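Local atomic coordinates of cerato-platanin-like protein (Moniliophthora perniciosa, PDB entry 3SUK), a protein that is of undetermined function, a secreted fungal member of the cerato-platanin family with a double-psi beta-barrel fold, which probably acts outside the cell. Residues N20-S25 with A82-G87; Q5-N10 with G89-Q94. All coordinates share one frame; numbering follows the deposited sequence.

Contact 1 of 2, residues N20-S25 with A82-G87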
ATOM      1  N   ASN A  20       4.723   9.450  10.928  1.00 12.48           N
ATOM      2  CA  ASN A  20       4.143  10.730  11.279  1.00 12.38           C
ATOM      3  C   ASN A  20       3.866  11.645  10.095  1.00 11.81           C
ATOM      4  O   ASN A  20       3.222  12.630  10.239  1.00 14.06           O
ATOM      5  CB  ASN A  20       4.963  11.420  12.368  1.00 12.08           C
ATOM      6  CG  ASN A  20       4.855  10.687  13.666  1.00 16.01           C
ATOM      7  OD1 ASN A  20       3.813  10.225  14.038  1.00 15.51           O
ATOM      8  ND2 ASN A  20       5.967  10.529  14.308  1.00 22.33           N
ATOM      9  N   THR A  21       4.336  11.243   8.927  1.00 12.79           N
ATOM     10  CA  THR A  21       4.154  11.990   7.679  1.00 13.64           C
ATOM     11  C   THR A  21       2.909  11.566   6.880  1.00 12.50           C
ATOM     12  O   THR A  21       2.622  12.157   5.884  1.00 15.36           O
ATOM     13  CB  THR A  21       5.377  11.874   6.698  1.00 14.81           C
ATOM     14  OG1 THR A  21       5.520  10.530   6.242  1.00 16.03           O
ATOM     15  CG2 THR A  21       6.698  12.326   7.332  1.00 15.12           C
ATOM     16  N   VAL A  22       2.166  10.569   7.364  1.00 11.53           N
ATOM     17  CA  VAL A  22       1.002  10.049   6.665  1.00 10.54           C
ATOM     18  C   VAL A  22      -0.241  10.182   7.527  1.00 11.51           C
ATOM     19  O   VAL A  22      -0.165  10.539   8.636  1.00 11.48           O
ATOM     20  CB  VAL A  22       1.200   8.556   6.192  1.00 11.07           C
ATOM     21  CG1 VAL A  22       2.357   8.457   5.255  1.00 13.05           C
ATOM     22  CG2 VAL A  22       1.509   7.671   7.402  1.00 11.90           C
ATOM     23  N   ALA A  23      -1.390   9.900   6.957  1.00 11.81           N
ATOM     24  CA  ALA A  23      -2.640  10.032   7.623  1.00 10.27           C
ATOM     25  C   ALA A  23      -2.723   9.138   8.874  1.00 11.28           C
ATOM     26  O   ALA A  23      -3.329   9.522   9.821  1.00 11.95           O
ATOM     27  CB  ALA A  23      -3.745   9.698   6.676  1.00 12.30           C
ATOM     28  N   CYS A  24      -2.131   7.954   8.792  1.00 10.08           N
ATOM     29  CA  CYS A  24      -2.176   6.958   9.871  1.00  9.23           C
ATOM     30  C   CYS A  24      -1.028   7.100  10.870  1.00 11.63           C
ATOM     31  O   CYS A  24      -0.344   6.194  11.157  1.00 10.71           O
ATOM     32  CB  CYS A  24      -2.222   5.529   9.314  1.00  8.00           C
ATOM     33  SG  CYS A  24      -3.630   5.262   8.116  1.00 10.68           S
ATOM     34  N   SER A  25      -0.936   8.312  11.387  1.00 11.39           N
ATOM     35  CA  SER A  25       0.122   8.669  12.290  1.00 10.33           C
ATOM     36  C   SER A  25      -0.307   8.395  13.751  1.00 11.05           C
ATOM     37  O   SER A  25      -0.048   7.360  14.253  1.00 12.46           O
ATOM     38  CB  SER A  25       0.451  10.165  12.055  1.00 10.22           C
ATOM     39  OG  SER A  25      -0.647  11.004  12.195  1.00 12.31           O
ATOM     40  N   ALA A  82      -1.978  -0.738   3.851  1.00  6.46           N
ATOM     41  CA  ALA A  82      -2.369   0.643   3.613  1.00  7.17           C
ATOM     42  C   ALA A  82      -2.145   1.499   4.851  1.00  7.40           C
ATOM     43  O   ALA A  82      -2.581   1.174   5.883  1.00  7.73           O
ATOM     44  CB  ALA A  82      -3.822   0.687   3.124  1.00  9.15           C
ATOM     45  N   ILE A  83      -1.393   2.561   4.649  1.00  8.45           N
ATOM     46  CA  ILE A  83      -0.990   3.464   5.729  1.00  9.55           C
ATOM     47  C   ILE A  83      -1.329   4.957   5.553  1.00  9.34           C
ATOM     48  O   ILE A  83      -0.901   5.765   6.328  1.00 10.04           O
ATOM     49  CB  ILE A  83       0.540   3.323   5.958  1.00  9.89           C
ATOM     50  CG1 ILE A  83       1.356   3.886   4.781  1.00 10.78           C
ATOM     51  CG2 ILE A  83       0.893   1.849   6.240  1.00  8.88           C
ATOM     52  CD1 ILE A  83       2.834   4.038   5.045  1.00 14.89           C
ATOM     53  N   ASP A  84      -2.006   5.299   4.469  1.00  7.99           N
ATOM     54  CA  ASP A  84      -2.196   6.713   4.129  1.00  8.95           C
ATOM     55  C   ASP A  84      -3.451   6.803   3.266  1.00  8.30           C
ATOM     56  O   ASP A  84      -3.910   5.813   2.783  1.00  9.26           O
ATOM     57  CB  ASP A  84      -0.945   7.215   3.391  1.00  8.75           C
ATOM     58  CG  ASP A  84      -0.786   8.747   3.354  1.00  8.84           C
ATOM     59  OD1 ASP A  84      -1.566   9.434   3.971  1.00  9.99           O
ATOM     60  OD2 ASP A  84       0.155   9.139   2.657  1.00 10.65           O
ATOM     61  N   HIS A  85      -3.968   8.008   3.126  1.00  9.06           N
ATOM     62  CA  HIS A  85      -5.089   8.318   2.245  1.00  8.10           C
ATOM     63  C   HIS A  85      -4.635   8.492   0.792  1.00  8.99           C
ATOM     64  O   HIS A  85      -3.721   9.151   0.565  1.00 10.80           O
ATOM     65  CB  HIS A  85      -5.763   9.627   2.734  1.00 10.90           C
ATOM     66  CG  HIS A  85      -6.762  10.198   1.758  1.00  9.11           C
ATOM     67  ND1 HIS A  85      -7.999   9.647   1.552  1.00 11.19           N
ATOM     68  CD2 HIS A  85      -6.672  11.235   0.903  1.00 14.65           C
ATOM     69  CE1 HIS A  85      -8.646  10.342   0.639  1.00 13.85           C
ATOM     70  NE2 HIS A  85      -7.864  11.316   0.240  1.00 13.61           N
ATOM     71  N   ALA A  86      -5.393   7.916  -0.138  1.00  9.76           N
ATOM     72  CA  ALA A  86      -5.254   8.169  -1.576  1.00  9.20           C
ATOM     73  C   ALA A  86      -6.595   8.699  -2.052  1.00 10.00           C
ATOM     74  O   ALA A  86      -7.608   8.385  -1.515  1.00  9.95           O
ATOM     75  CB  ALA A  86      -4.934   6.885  -2.298  1.00  9.13           C
ATOM     76  N   GLY A  87      -6.559   9.518  -3.078  1.00 11.06           N
ATOM     77  CA  GLY A  87      -7.774  10.007  -3.683  1.00 11.40           C
ATOM     78  C   GLY A  87      -8.543   8.964  -4.468  1.00 12.26           C
ATOM     79  O   GLY A  87      -9.680   9.109  -4.655  1.00 11.86           O
TER

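Contact 2 of 2, residues Q5-N10 with G89-Q94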
ATOM      1  N   GLN A   5      -7.951   1.387  -9.256  1.00  9.44           N
ATOM      2  CA  GLN A   5      -6.721   1.915  -9.912  0.50  9.57           C
ATOM      3  C   GLN A   5      -5.517   1.858  -8.951  1.00  8.72           C
ATOM      4  O   GLN A   5      -5.664   1.878  -7.756  1.00  9.90           O
ATOM      5  CB  GLN A   5      -6.913   3.344 -10.440  0.50  8.87           C
ATOM      6  CG  GLN A   5      -7.963   3.551 -11.578  0.70 13.13           C
ATOM      7  CD  GLN A   5      -7.564   4.749 -12.374  0.70 25.05           C
ATOM      8  OE1 GLN A   5      -7.512   5.852 -11.836  0.70 24.78           O
ATOM      9  NE2 GLN A   5      -7.121   4.525 -13.630  0.70 25.68           N
ATOM     10  N   LEU A   6      -4.357   1.653  -9.547  1.00  8.49           N
ATOM     11  CA  LEU A   6      -3.107   1.606  -8.812  1.00  9.09           C
ATOM     12  C   LEU A   6      -2.047   2.407  -9.552  1.00  8.27           C
ATOM     13  O   LEU A   6      -1.882   2.219 -10.713  1.00  9.47           O
ATOM     14  CB  LEU A   6      -2.669   0.151  -8.561  1.00  8.13           C
ATOM     15  CG  LEU A   6      -1.416   0.006  -7.691  1.00  9.12           C
ATOM     16  CD1 LEU A   6      -1.506  -1.226  -6.839  1.00  8.13           C
ATOM     17  CD2 LEU A   6      -0.160  -0.048  -8.513  1.00  8.53           C
ATOM     18  N   ARG A   7      -1.299   3.218  -8.813  1.00  9.72           N
ATOM     19  CA  ARG A   7      -0.175   3.992  -9.331  1.00  9.29           C
ATOM     20  C   ARG A   7       0.896   3.950  -8.233  1.00  7.85           C
ATOM     21  O   ARG A   7       0.704   3.337  -7.214  1.00  8.26           O
ATOM     22  CB  ARG A   7      -0.564   5.441  -9.651  1.00 11.49           C
ATOM     23  CG  ARG A   7      -1.114   6.150  -8.453  1.00 12.64           C
ATOM     24  CD  ARG A   7      -1.958   7.433  -8.742  1.00 17.52           C
ATOM     25  NE  ARG A   7      -3.244   7.235  -9.414  1.00 23.11           N
ATOM     26  CZ  ARG A   7      -4.278   6.444  -9.055  1.00 23.60           C
ATOM     27  NH1 ARG A   7      -4.316   5.567  -7.983  1.00 16.25           N
ATOM     28  NH2 ARG A   7      -5.316   6.498  -9.858  1.00 19.34           N
ATOM     29  N   PHE A   8       2.035   4.554  -8.503  1.00  8.41           N
ATOM     30  CA  PHE A   8       3.105   4.560  -7.533  1.00  7.83           C
ATOM     31  C   PHE A   8       3.435   5.958  -7.078  1.00  9.98           C
ATOM     32  O   PHE A   8       3.141   6.937  -7.714  1.00 11.14           O
ATOM     33  CB  PHE A   8       4.357   3.794  -8.022  1.00  9.23           C
ATOM     34  CG  PHE A   8       5.151   4.512  -9.086  1.00  8.57           C
ATOM     35  CD1 PHE A   8       6.119   5.443  -8.756  1.00 11.21           C
ATOM     36  CD2 PHE A   8       4.922   4.251 -10.390  1.00 13.22           C
ATOM     37  CE1 PHE A   8       6.815   6.079  -9.691  1.00 12.38           C
ATOM     38  CE2 PHE A   8       5.665   4.880 -11.351  1.00 12.69           C
ATOM     39  CZ  PHE A   8       6.603   5.809 -10.991  1.00 13.43           C
ATOM     40  N   ASP A   9       3.976   5.987  -5.888  1.00  8.75           N
ATOM     41  CA  ASP A   9       4.400   7.232  -5.231  1.00  9.81           C
ATOM     42  C   ASP A   9       5.687   6.897  -4.502  1.00  9.28           C
ATOM     43  O   ASP A   9       5.679   6.126  -3.582  1.00  8.25           O
ATOM     44  CB  ASP A   9       3.302   7.672  -4.257  1.00 10.16           C
ATOM     45  CG  ASP A   9       3.614   8.983  -3.521  1.00 12.22           C
ATOM     46  OD1 ASP A   9       4.734   9.368  -3.462  1.00 11.84           O
ATOM     47  OD2 ASP A   9       2.686   9.581  -2.984  1.00 13.43           O
ATOM     48  N   ASN A  10       6.781   7.544  -4.935  1.00  7.93           N
ATOM     49  CA  ASN A  10       8.116   7.289  -4.420  1.00  8.54           C
ATOM     50  C   ASN A  10       8.321   7.695  -2.956  1.00  8.13           C
ATOM     51  O   ASN A  10       9.267   7.321  -2.380  1.00 10.17           O
ATOM     52  CB  ASN A  10       9.180   7.960  -5.298  1.00  9.23           C
ATOM     53  CG  ASN A  10       9.243   7.387  -6.698  1.00  8.65           C
ATOM     54  OD1 ASN A  10       9.092   8.112  -7.649  1.00  9.64           O
ATOM     55  ND2 ASN A  10       9.442   6.105  -6.812  1.00 10.08           N
ATOM     56  N   GLY A  89      -8.269   4.661  -5.365  1.00  9.64           N
ATOM     57  CA  GLY A  89      -7.552   3.394  -5.278  1.00 10.12           C
ATOM     58  C   GLY A  89      -6.236   3.447  -4.500  1.00  7.52           C
ATOM     59  O   GLY A  89      -6.196   4.028  -3.454  1.00  8.85           O
ATOM     60  N   PHE A  90      -5.195   2.862  -5.063  1.00  8.53           N
ATOM     61  CA  PHE A  90      -3.920   2.738  -4.346  1.00  7.91           C
ATOM     62  C   PHE A  90      -2.814   3.601  -4.941  1.00  7.92           C
ATOM     63  O   PHE A  90      -2.636   3.653  -6.131  1.00  8.12           O
ATOM     64  CB  PHE A  90      -3.376   1.283  -4.379  1.00  8.29           C
ATOM     65  CG  PHE A  90      -4.208   0.271  -3.648  1.00  8.67           C
ATOM     66  CD1 PHE A  90      -4.091   0.147  -2.295  1.00  8.98           C
ATOM     67  CD2 PHE A  90      -5.017  -0.630  -4.335  1.00  9.54           C
ATOM     68  CE1 PHE A  90      -4.822  -0.777  -1.631  1.00  8.59           C
ATOM     69  CE2 PHE A  90      -5.764  -1.561  -3.650  1.00 11.20           C
ATOM     70  CZ  PHE A  90      -5.619  -1.628  -2.291  1.00 10.26           C
ATOM     71  N   ASN A  91      -2.057   4.239  -4.070  1.00  7.93           N
ATOM     72  CA  ASN A  91      -0.767   4.788  -4.436  1.00  8.77           C
ATOM     73  C   ASN A  91       0.311   4.049  -3.627  1.00  7.83           C
ATOM     74  O   ASN A  91       0.421   4.217  -2.477  1.00  9.70           O
ATOM     75  CB  ASN A  91      -0.651   6.280  -4.092  1.00  9.71           C
ATOM     76  CG  ASN A  91      -1.816   7.124  -4.567  1.00 10.93           C
ATOM     77  OD1 ASN A  91      -2.476   6.856  -5.523  1.00 13.82           O
ATOM     78  ND2 ASN A  91      -2.035   8.172  -3.844  1.00 12.93           N
ATOM     79  N   VAL A  92       1.114   3.262  -4.322  1.00  7.51           N
ATOM     80  CA  VAL A  92       2.052   2.349  -3.667  1.00  7.88           C
ATOM     81  C   VAL A  92       3.515   2.656  -3.939  1.00  7.50           C
ATOM     82  O   VAL A  92       3.831   3.372  -4.801  1.00  7.74           O
ATOM     83  CB  VAL A  92       1.741   0.843  -4.010  1.00  6.81           C
ATOM     84  CG1 VAL A  92       0.247   0.543  -3.686  1.00  8.92           C
ATOM     85  CG2 VAL A  92       2.121   0.496  -5.466  1.00  8.87           C
ATOM     86  N   ALA A  93       4.398   2.050  -3.161  1.00  7.30           N
ATOM     87  CA  ALA A  93       5.826   2.235  -3.426  1.00  7.69           C
ATOM     88  C   ALA A  93       6.101   1.729  -4.844  1.00  7.64           C
ATOM     89  O   ALA A  93       5.551   0.767  -5.276  1.00  7.83           O
ATOM     90  CB  ALA A  93       6.654   1.460  -2.402  1.00  7.36           C
ATOM     91  N   GLN A  94       7.005   2.391  -5.536  1.00  8.63           N
ATOM     92  CA  GLN A  94       7.335   1.940  -6.867  1.00  7.78           C
ATOM     93  C   GLN A  94       7.800   0.473  -6.784  1.00  7.64           C
ATOM     94  O   GLN A  94       7.467  -0.322  -7.626  1.00 10.35           O
ATOM     95  CB  GLN A  94       8.463   2.806  -7.463  1.00  7.27           C
ATOM     96  CG  GLN A  94       8.751   2.429  -8.915  1.00  7.25           C
ATOM     97  CD  GLN A  94       9.998   3.127  -9.432  1.00  8.63           C
ATOM     98  OE1 GLN A  94      10.179   4.284  -9.217  1.00  9.72           O
ATOM     99  NE2 GLN A  94      10.820   2.389 -10.171  1.00 10.01           N
TER
HETATM  100  O   HOH W   1       0.129   8.965  -1.844  1.00 13.57           O

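Contact 1 of 2, residues N20-S25 with A82-G87
In this double-psi beta-barrel protein, the corner that the chain turns at Asp84, close to the end of the strand that brings in Ala82 and Ile83, meets the disulfide-bearing loop that carries Val22, Ala23 and Cys24, and the carboxylate of Asp84 makes the hydrogen bond that links the two. Asp84 OD1 takes two backbone N-H groups: Ala23 N at 3.0 Å across the contact, in a nearly straight bond (164°), and His85 N of its own segment at 2.9 Å in a more bent one. The two donors come to the oxygen from opposite faces of the carboxylate plane, Ala23 N standing 55° out of it, so the group is clasped between loop and corner. With CG anti to its own backbone N (chi1 -162°), Asp84 is swung toward Val22, whose CG1 lies 3.5 Å from Asp84 OD2. That second oxygen is hydrogen-bonded by the hydroxyl of Tyr12, so both carboxylate oxygens have protein partners.

The other half of the contact gathers round one carbonyl: Val22 CG2 and Cys24 CB each come to 3.3 Å from Ile83 O. Cys24 SG packs beside the same peptide and continues into the disulfide with Cys61, a covalent tie for the loop. Phe38, from another loop, covers Val22 and Ile83, while Ile47 and Ala49 of strand 47-50 lie against Ile83 and Asp84.

Contact 2 of 2, residues Q5-N10 with G89-Q94
Leu6, Arg7 and Phe8 pair in parallel with Phe90, Asn91 and Val92, a worked case of how two short strands far apart in sequence become neighbours in a barrel sheet. Phe90 N gives to Gln5 O at 2.9 Å, Arg7 N to Phe90 O, Val92 N to Arg7 O, and Asp9 N to Val92 O at 2.8 Å; the strand axes diverge by only 25°.

On the face bearing Leu6, the apolar branches meet: Leu6 CD1 lies against Phe90 CB, and Leu6 CD2 reaches Val92 CG2 at 3.8 Å, the Leu6 and Val92 side chains crossing at about a right angle. Farther along, Gln94 sets CG over one face of the Phe8 ring, a CH-pi contact 4.1 Å from the centroid. Its OE1 accepts from Asn10 ND2 at 3.1 Å, the two side chains running alongside each other.

Arg7 and Asn91 share the other face. Arg7 CG sits between its backbone N and carbonyl carbon (chi1 58°), and the bend at chi3 brings the guanidinium back over the strand pair. From there NH1 makes weak bonds to Phe90 O and to Asn91 OD1 (3.3 Å), with the guanidinium and amide planes 80° apart. A water accepts from Asn91 ND2 and donates to Asp9 OD2, its oxygen 2.9 Å from that OD2, while Thr11 holds Asp9 OD1.

In the outer shell, Leu100 of helix 94-101 packs on Leu6, and Asp13 bonds both Gln94 N and Asn10 ND2. The chemistry thus splits by face: Leu6, Phe8 and Val92 turn hydrocarbon to Met97 of helix 94-101, while Phe90 meets Tyr65 edge-to-face; on the other, Arg7 reaches Asn91 through a weak bond, and water continues to Asp9 just past the strand.

How the contacts relate
From the N terminus, strand 4-8 enters first as one half of contact 2, and the chain then runs through the loop carrying residues 20-25 and on through strands 47-50 and 64-71. Strand 74-83 brings residues 82-87 back to that loop, closing contact 1 over 57 residues. Almost at once strand 90-92 returns to the N-terminal strand and closes contact 2 over 79, so the smaller closure lies wholly within the larger one. Their centres are about 13 Å apart, yet they touch where Ala86 CB packs 3.5 Å from Asn91 ND2. Contact 1 ties a long loop to the sheet; contact 2 joins two strands within it and leads into helix 94-101.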